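Local coordinates for protein purine nucleoside phosphorylase (Schistosoma mansoni, PDB 6AXA) that catalyses the reversible phosphorolysis of purine nucleosides such as inosine and guanosine, probably as a trimer that releases the free base and ribose 1-phosphate, at residues A[192-197]-A[216-221]; A[117-122]-A[241-246]. One frame throughout, in Å; residues are numbered along the deposited sequence.

Contact 1 (A[192-197]-A[216-221]). With D4Y ((3S)-5-fluoro-3-hydroxy-1,3-dihydro-2H-indol-2-one), chain J.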
loop_
_atom_site.group_PDB
_atom_site.type_symbol
_atom_site.label_atom_id
_atom_site.label_comp_id
_atom_site.label_asym_id
_atom_site.label_seq_id
_atom_site.Cartn_x
_atom_site.Cartn_y
_atom_site.Cartn_z
ATOM N N GLY A 192 -1.413 4.460 -23.782
ATOM C CA GLY A 192 -0.639 3.727 -22.796
ATOM C C GLY A 192 -1.318 3.524 -21.450
ATOM O O GLY A 192 -2.417 4.028 -21.179
ATOM N N VAL A 193 -0.635 2.723 -20.630
ATOM C CA VAL A 193 -1.072 2.323 -19.275
ATOM C C VAL A 193 -0.452 3.254 -18.227
ATOM O O VAL A 193 0.774 3.440 -18.189
ATOM C CB VAL A 193 -0.673 0.855 -18.997
ATOM C CG1 VAL A 193 -0.999 0.435 -17.534
ATOM C CG2 VAL A 193 -1.351 -0.101 -20.007
ATOM N N TYR A 194 -1.291 3.802 -17.342
ATOM C CA TYR A 194 -0.887 4.750 -16.300
ATOM C C TYR A 194 -0.700 4.048 -14.965
ATOM O O TYR A 194 -1.638 3.409 -14.453
ATOM C CB TYR A 194 -1.963 5.817 -16.157
ATOM C CG TYR A 194 -1.749 6.949 -15.138
ATOM C CD1 TYR A 194 -1.327 8.223 -15.557
ATOM C CD2 TYR A 194 -2.062 6.791 -13.811
ATOM C CE1 TYR A 194 -1.178 9.292 -14.643
ATOM C CE2 TYR A 194 -1.925 7.857 -12.875
ATOM C CZ TYR A 194 -1.494 9.098 -13.292
ATOM O OH TYR A 194 -1.362 10.171 -12.418
ATOM N N ALA A 195 0.495 4.183 -14.387
ATOM C CA ALA A 195 0.773 3.697 -13.020
ATOM C C ALA A 195 0.509 4.802 -12.011
ATOM O O ALA A 195 1.078 5.887 -12.123
ATOM C CB ALA A 195 2.230 3.261 -12.875
ATOM N N PHE A 196 -0.289 4.506 -10.980
ATOM C CA PHE A 196 -0.590 5.463 -9.905
ATOM C C PHE A 196 0.462 5.281 -8.817
ATOM O O PHE A 196 0.459 4.269 -8.114
ATOM C CB PHE A 196 -2.020 5.225 -9.402
ATOM C CG PHE A 196 -2.492 6.150 -8.283
ATOM C CD1 PHE A 196 -1.867 7.354 -8.026
ATOM C CD2 PHE A 196 -3.589 5.772 -7.456
ATOM C CE1 PHE A 196 -2.329 8.208 -6.996
ATOM C CE2 PHE A 196 -4.022 6.593 -6.427
ATOM C CZ PHE A 196 -3.395 7.809 -6.173
ATOM N N ASN A 197 1.391 6.246 -8.725
ATOM C CA ASN A 197 2.325 6.420 -7.600
ATOM C C ASN A 197 1.664 7.330 -6.569
ATOM O O ASN A 197 1.430 8.507 -6.836
ATOM C CB ASN A 197 3.619 7.053 -8.148
ATOM C CG ASN A 197 4.574 7.572 -7.085
ATOM O OD1 ASN A 197 4.657 7.084 -5.941
ATOM N ND2 ASN A 197 5.360 8.594 -7.498
ATOM N N CYS A 216 4.140 -0.815 -17.310
ATOM C CA CYS A 216 3.630 0.541 -17.185
ATOM C C CYS A 216 4.246 1.403 -18.271
ATOM O O CYS A 216 5.438 1.281 -18.572
ATOM C CB CYS A 216 3.965 1.138 -15.808
ATOM S SG CYS A 216 3.370 0.154 -14.408
ATOM N N ASP A 217 3.443 2.290 -18.856
ATOM C CA ASP A 217 3.954 3.213 -19.858
ATOM C C ASP A 217 4.256 4.607 -19.310
ATOM O O ASP A 217 5.188 5.253 -19.800
ATOM C CB ASP A 217 2.972 3.336 -21.032
ATOM C CG ASP A 217 2.744 1.977 -21.743
ATOM O OD1 ASP A 217 3.756 1.357 -22.134
ATOM O OD2 ASP A 217 1.586 1.516 -21.875
ATOM N N VAL A 218 3.501 5.079 -18.309
ATOM C CA VAL A 218 3.667 6.406 -17.700
ATOM C C VAL A 218 3.371 6.258 -16.210
ATOM O O VAL A 218 2.756 5.281 -15.781
ATOM C CB VAL A 218 2.738 7.482 -18.340
ATOM C CG1 VAL A 218 2.881 7.496 -19.860
ATOM C CG2 VAL A 218 1.276 7.240 -18.001
ATOM N N VAL A 219 3.817 7.242 -15.406
ATOM C CA VAL A 219 3.609 7.225 -13.952
ATOM C C VAL A 219 3.211 8.618 -13.455
ATOM O O VAL A 219 3.800 9.632 -13.860
ATOM C CB VAL A 219 4.860 6.695 -13.201
ATOM C CG1 VAL A 219 6.115 7.461 -13.584
ATOM C CG2 VAL A 219 4.629 6.685 -11.672
ATOM N N GLY A 220 2.161 8.678 -12.616
ATOM C CA GLY A 220 1.727 9.923 -11.986
ATOM C C GLY A 220 1.053 9.729 -10.634
ATOM O O GLY A 220 0.795 8.600 -10.213
ATOM N N MET A 221 0.736 10.869 -9.982
ATOM C CA MET A 221 0.209 10.909 -8.618
ATOM C C MET A 221 -1.260 11.330 -8.517
ATOM O O MET A 221 -1.695 11.755 -7.440
ATOM C CB MET A 221 1.056 11.867 -7.755
ATOM C CG MET A 221 2.524 11.575 -7.720
ATOM S SD MET A 221 3.440 12.960 -6.915
ATOM C CE MET A 221 5.118 12.605 -7.474
HETATM C C7 D4Y J . 5.215 12.865 -12.369
HETATM C C4 D4Y J . 7.269 13.732 -13.968
HETATM C C5 D4Y J . 6.068 14.396 -13.963
HETATM C C6 D4Y J . 5.017 13.970 -13.180
HETATM C C3 D4Y J . 7.457 12.599 -13.183
HETATM C C2 D4Y J . 6.408 12.185 -12.396
HETATM C C1 D4Y J . 5.168 11.038 -10.913
HETATM F F D4Y J . 5.904 15.485 -14.739
HETATM C C D4Y J . 4.242 12.062 -11.571
HETATM O O D4Y J . 3.354 12.784 -10.744
HETATM N N D4Y J . 6.343 11.114 -11.565
HETATM O O1 D4Y J . 4.842 10.184 -10.072
#
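Asp217 reaches across to the backbone of Val193 with its carboxylate: OD2 accepts from Val193 N at 2.8 Å through its anti lone pair, in a nearly straight bond (166° at the hydrogen). The reach follows from chi1 of -61°, which sets CG beside Asp217's own N, while OD1 turns to Asn123. Val193 O in return takes two donors, Asp217 N and Val218 N, and the parallel ladder continues through Ala195 to Asn197 N and Gly220 O.

The Tyr194 ring extends from its strand with CG trans to N (chi1 -179°) and runs along the partner. Its CD1 meets Val218 CG2 at 3.7 Å, Gly220 N lies over one ring face, and the hydroxyl OH ends 3.0 Å from Gly220 C, close against a residue with no side chain; its hydrogen-bond partner is Ser222 N. The neighbouring Phe196 ring receives Gly220 O at its edge, in plane. Between Cys216 and Val219 on the other face sits Ala195 CB, 3.6 Å from Cys216 SG.

Asn197 and Met221 lie side by side at the ligand: Asn197 ND2 donates to D4Y O1 at 3.1 Å, again nearly straight, and Met221 CE comes 3.6 Å from the same O1. Strand 131-139 pairs with the far edge of 189-196, helix 224-232 covers Tyr194 and Phe196, and Phe161 of a second subunit packs on Met221.

Contact 2 (A[117-122]-A[241-246]). With D4Y ((3S)-5-fluoro-3-hydroxy-1,3-dihydro-2H-indol-2-one), chain J; DMS (dimethyl sulfoxide), chain E.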
loop_
_atom_site.group_PDB
_atom_site.type_symbol
_atom_site.label_atom_id
_atom_site.label_comp_id
_atom_site.label_asym_id
_atom_site.label_seq_id
_atom_site.Cartn_x
_atom_site.Cartn_y
_atom_site.Cartn_z
ATOM N N ASN A 117 -3.317 15.494 -16.924
ATOM C CA ASN A 117 -2.304 15.444 -15.862
ATOM C C ASN A 117 -0.905 15.555 -16.472
ATOM O O ASN A 117 -0.726 15.434 -17.692
ATOM C CB ASN A 117 -2.426 14.151 -15.013
ATOM C CG ASN A 117 -2.182 12.875 -15.790
ATOM O OD1 ASN A 117 -1.108 12.649 -16.353
ATOM N ND2 ASN A 117 -3.186 11.988 -15.805
ATOM N N LEU A 118 0.078 15.819 -15.606
ATOM C CA LEU A 118 1.505 15.711 -15.925
ATOM C C LEU A 118 2.056 14.386 -15.398
ATOM O O LEU A 118 1.713 13.958 -14.283
ATOM C CB LEU A 118 2.259 16.890 -15.329
ATOM C CG LEU A 118 2.119 18.219 -16.101
ATOM C CD1 LEU A 118 2.242 19.358 -15.142
ATOM C CD2 LEU A 118 3.211 18.281 -17.107
ATOM N N ALA A 119 2.880 13.708 -16.203
ATOM C CA ALA A 119 3.375 12.374 -15.849
ATOM C C ALA A 119 4.811 12.153 -16.318
ATOM O O ALA A 119 5.303 12.848 -17.205
ATOM C CB ALA A 119 2.480 11.282 -16.448
ATOM N N GLY A 120 5.471 11.161 -15.708
ATOM C CA GLY A 120 6.779 10.693 -16.176
ATOM C C GLY A 120 6.647 9.557 -17.183
ATOM O O GLY A 120 5.764 8.696 -17.073
ATOM N N GLY A 121 7.529 9.576 -18.185
ATOM C CA GLY A 121 7.559 8.540 -19.190
ATOM C C GLY A 121 8.384 7.337 -18.753
ATOM O O GLY A 121 9.496 7.477 -18.268
ATOM N N ILE A 122 7.829 6.136 -18.983
ATOM C CA ILE A 122 8.505 4.868 -18.733
ATOM C C ILE A 122 8.803 4.140 -20.052
ATOM O O ILE A 122 9.933 3.728 -20.312
ATOM C CB ILE A 122 7.658 3.975 -17.793
ATOM C CG1 ILE A 122 7.340 4.663 -16.429
ATOM C CG2 ILE A 122 8.335 2.647 -17.614
ATOM C CD1 ILE A 122 8.544 4.937 -15.541
ATOM N N SER A 241 -2.330 12.226 -20.441
ATOM C CA SER A 241 -1.089 12.628 -19.764
ATOM C C SER A 241 -0.195 13.451 -20.703
ATOM O O SER A 241 -0.034 13.116 -21.884
ATOM C CB SER A 241 -0.293 11.414 -19.275
ATOM O OG SER A 241 -0.904 10.709 -18.205
ATOM N N LEU A 242 0.378 14.537 -20.180
ATOM C CA LEU A 242 1.483 15.260 -20.815
ATOM C C LEU A 242 2.797 14.792 -20.182
ATOM O O LEU A 242 2.947 14.847 -18.951
ATOM C CB LEU A 242 1.326 16.772 -20.640
ATOM C CG LEU A 242 2.534 17.656 -21.009
ATOM C CD1 LEU A 242 2.959 17.509 -22.480
ATOM C CD2 LEU A 242 2.230 19.166 -20.788
ATOM N N ILE A 243 3.716 14.286 -21.006
ATOM C CA ILE A 243 4.953 13.654 -20.544
ATOM C C ILE A 243 6.024 14.732 -20.325
ATOM O O ILE A 243 6.335 15.516 -21.225
ATOM C CB ILE A 243 5.427 12.596 -21.562
ATOM C CG1 ILE A 243 4.362 11.525 -21.820
ATOM C CG2 ILE A 243 6.766 11.964 -21.146
ATOM C CD1 ILE A 243 3.839 10.828 -20.537
ATOM N N ALA A 244 6.571 14.804 -19.105
ATOM C CA ALA A 244 7.597 15.810 -18.819
ATOM C C ALA A 244 9.022 15.320 -19.077
ATOM O O ALA A 244 9.906 16.146 -19.313
ATOM C CB ALA A 244 7.469 16.266 -17.360
ATOM N N ASN A 245 9.248 14.005 -19.089
ATOM C CA ASN A 245 10.584 13.419 -19.136
ATOM C C ASN A 245 10.447 11.929 -19.401
ATOM O O ASN A 245 9.353 11.371 -19.275
ATOM C CB ASN A 245 11.324 13.660 -17.812
ATOM C CG ASN A 245 10.719 12.887 -16.635
ATOM O OD1 ASN A 245 9.527 13.011 -16.327
ATOM N ND2 ASN A 245 11.551 12.073 -15.957
ATOM N N ASN A 246 11.592 11.253 -19.660
ATOM C CA ASN A 246 11.625 9.787 -19.634
ATOM C C ASN A 246 12.508 9.331 -18.461
ATOM O O ASN A 246 13.735 9.510 -18.499
ATOM C CB ASN A 246 12.138 9.234 -20.968
ATOM C CG ASN A 246 11.993 7.738 -21.042
ATOM O OD1 ASN A 246 12.671 7.013 -20.311
ATOM N ND2 ASN A 246 11.056 7.258 -21.879
HETATM C C7 D4Y J . 5.215 12.865 -12.369
HETATM C C4 D4Y J . 7.269 13.732 -13.968
HETATM C C5 D4Y J . 6.068 14.396 -13.963
HETATM C C6 D4Y J . 5.017 13.970 -13.180
HETATM C C3 D4Y J . 7.457 12.599 -13.183
HETATM C C2 D4Y J . 6.408 12.185 -12.396
HETATM C C1 D4Y J . 5.168 11.038 -10.913
HETATM F F D4Y J . 5.904 15.485 -14.739
HETATM C C D4Y J . 4.242 12.062 -11.571
HETATM O O D4Y J . 3.354 12.784 -10.744
HETATM N N D4Y J . 6.343 11.114 -11.565
HETATM O O1 D4Y J . 4.842 10.184 -10.072
HETATM S S DMS E . -1.448 16.675 -11.968
HETATM O O DMS E . -0.877 17.088 -13.277
HETATM C C1 DMS E . -1.118 14.954 -11.578
HETATM C C2 DMS E . -0.424 17.480 -10.750
#
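Asn117 and Ser241 join side chain to side chain: Ser241 OG donates to Asn117 OD1 at 2.7 Å, in the amide plane and on a lone pair (121° at the oxygen). Asn117 chi1 of 63° folds the amide back between its own N and carbonyl carbon, which brings OD1 over to the serine; its ND2 is held by Thr223 OG1, so both ends of the amide are fixed.

Backbone hydrogen bonds make the two strands parallel neighbours. Asn117 O receives Leu242 N (2.9 Å), Leu242 O receives Ala119 N, and Ala119 O receives Ala244 N. The register then slips by one residue, and Gly121 N bonds to Asn245 O at 2.8 Å instead: a beta bulge.

Apolar contacts flank the ladder. Leu118 and Leu242 lie side by side, their CD2 methyls 3.9 Å apart, next to helix 259-283. On the opposite face, Ala119 CB packs against Ser241 CB and, more loosely, Ile243 CD1 (4.3 Å from Ala119 CB).

D4Y lies against the strand ends. Its fluorine F is 3.2 Å from Ala244 CB. Its C4 is 3.3 Å from Asn245 OD1, a buried oxygen with no polar partner in the model, whereas Asn245 ND2 bonds to Asp250. At the other end of the ladder Leu118 N donates to O of a dimethyl sulfoxide, probably from the crystallisation liquor, at 2.8 Å.

Asn246, with OD1 capping Leu249 N, ends the strand as the N-cap of helix 247-253. The bulged ends of these parallel strands, with Ala119, Gly120, Ala244 and Asn245 against the fluoro-oxindole, probably line the purine-base site of this phosphorylase.

Overall arrangement
The two contacts lie in one mixed sheet, with centres about 9 Å apart on the same side of the chain's centre. Contact 1 is nested in sequence inside the loop closed by contact 2: strand 112-121 comes first, then strand 189-196, helix 205-213 and strand 218-220 as a beta-alpha-beta unit, and finally strand 236-246. Strand 218-220 pairs antiparallel with 112-121, where Val219 O lies 2.9 Å from Gly120 N; just beyond the strand ends Asp217 O lies 2.9 Å from Ile122 N, both probable hydrogen bonds. Strand 131-139 also links 189-196 to 236-246. D4Y touches both contacts and is also hydrogen-bonded to Glu203 OE1, so regions far apart in sequence together form what is probably the purine-base pocket.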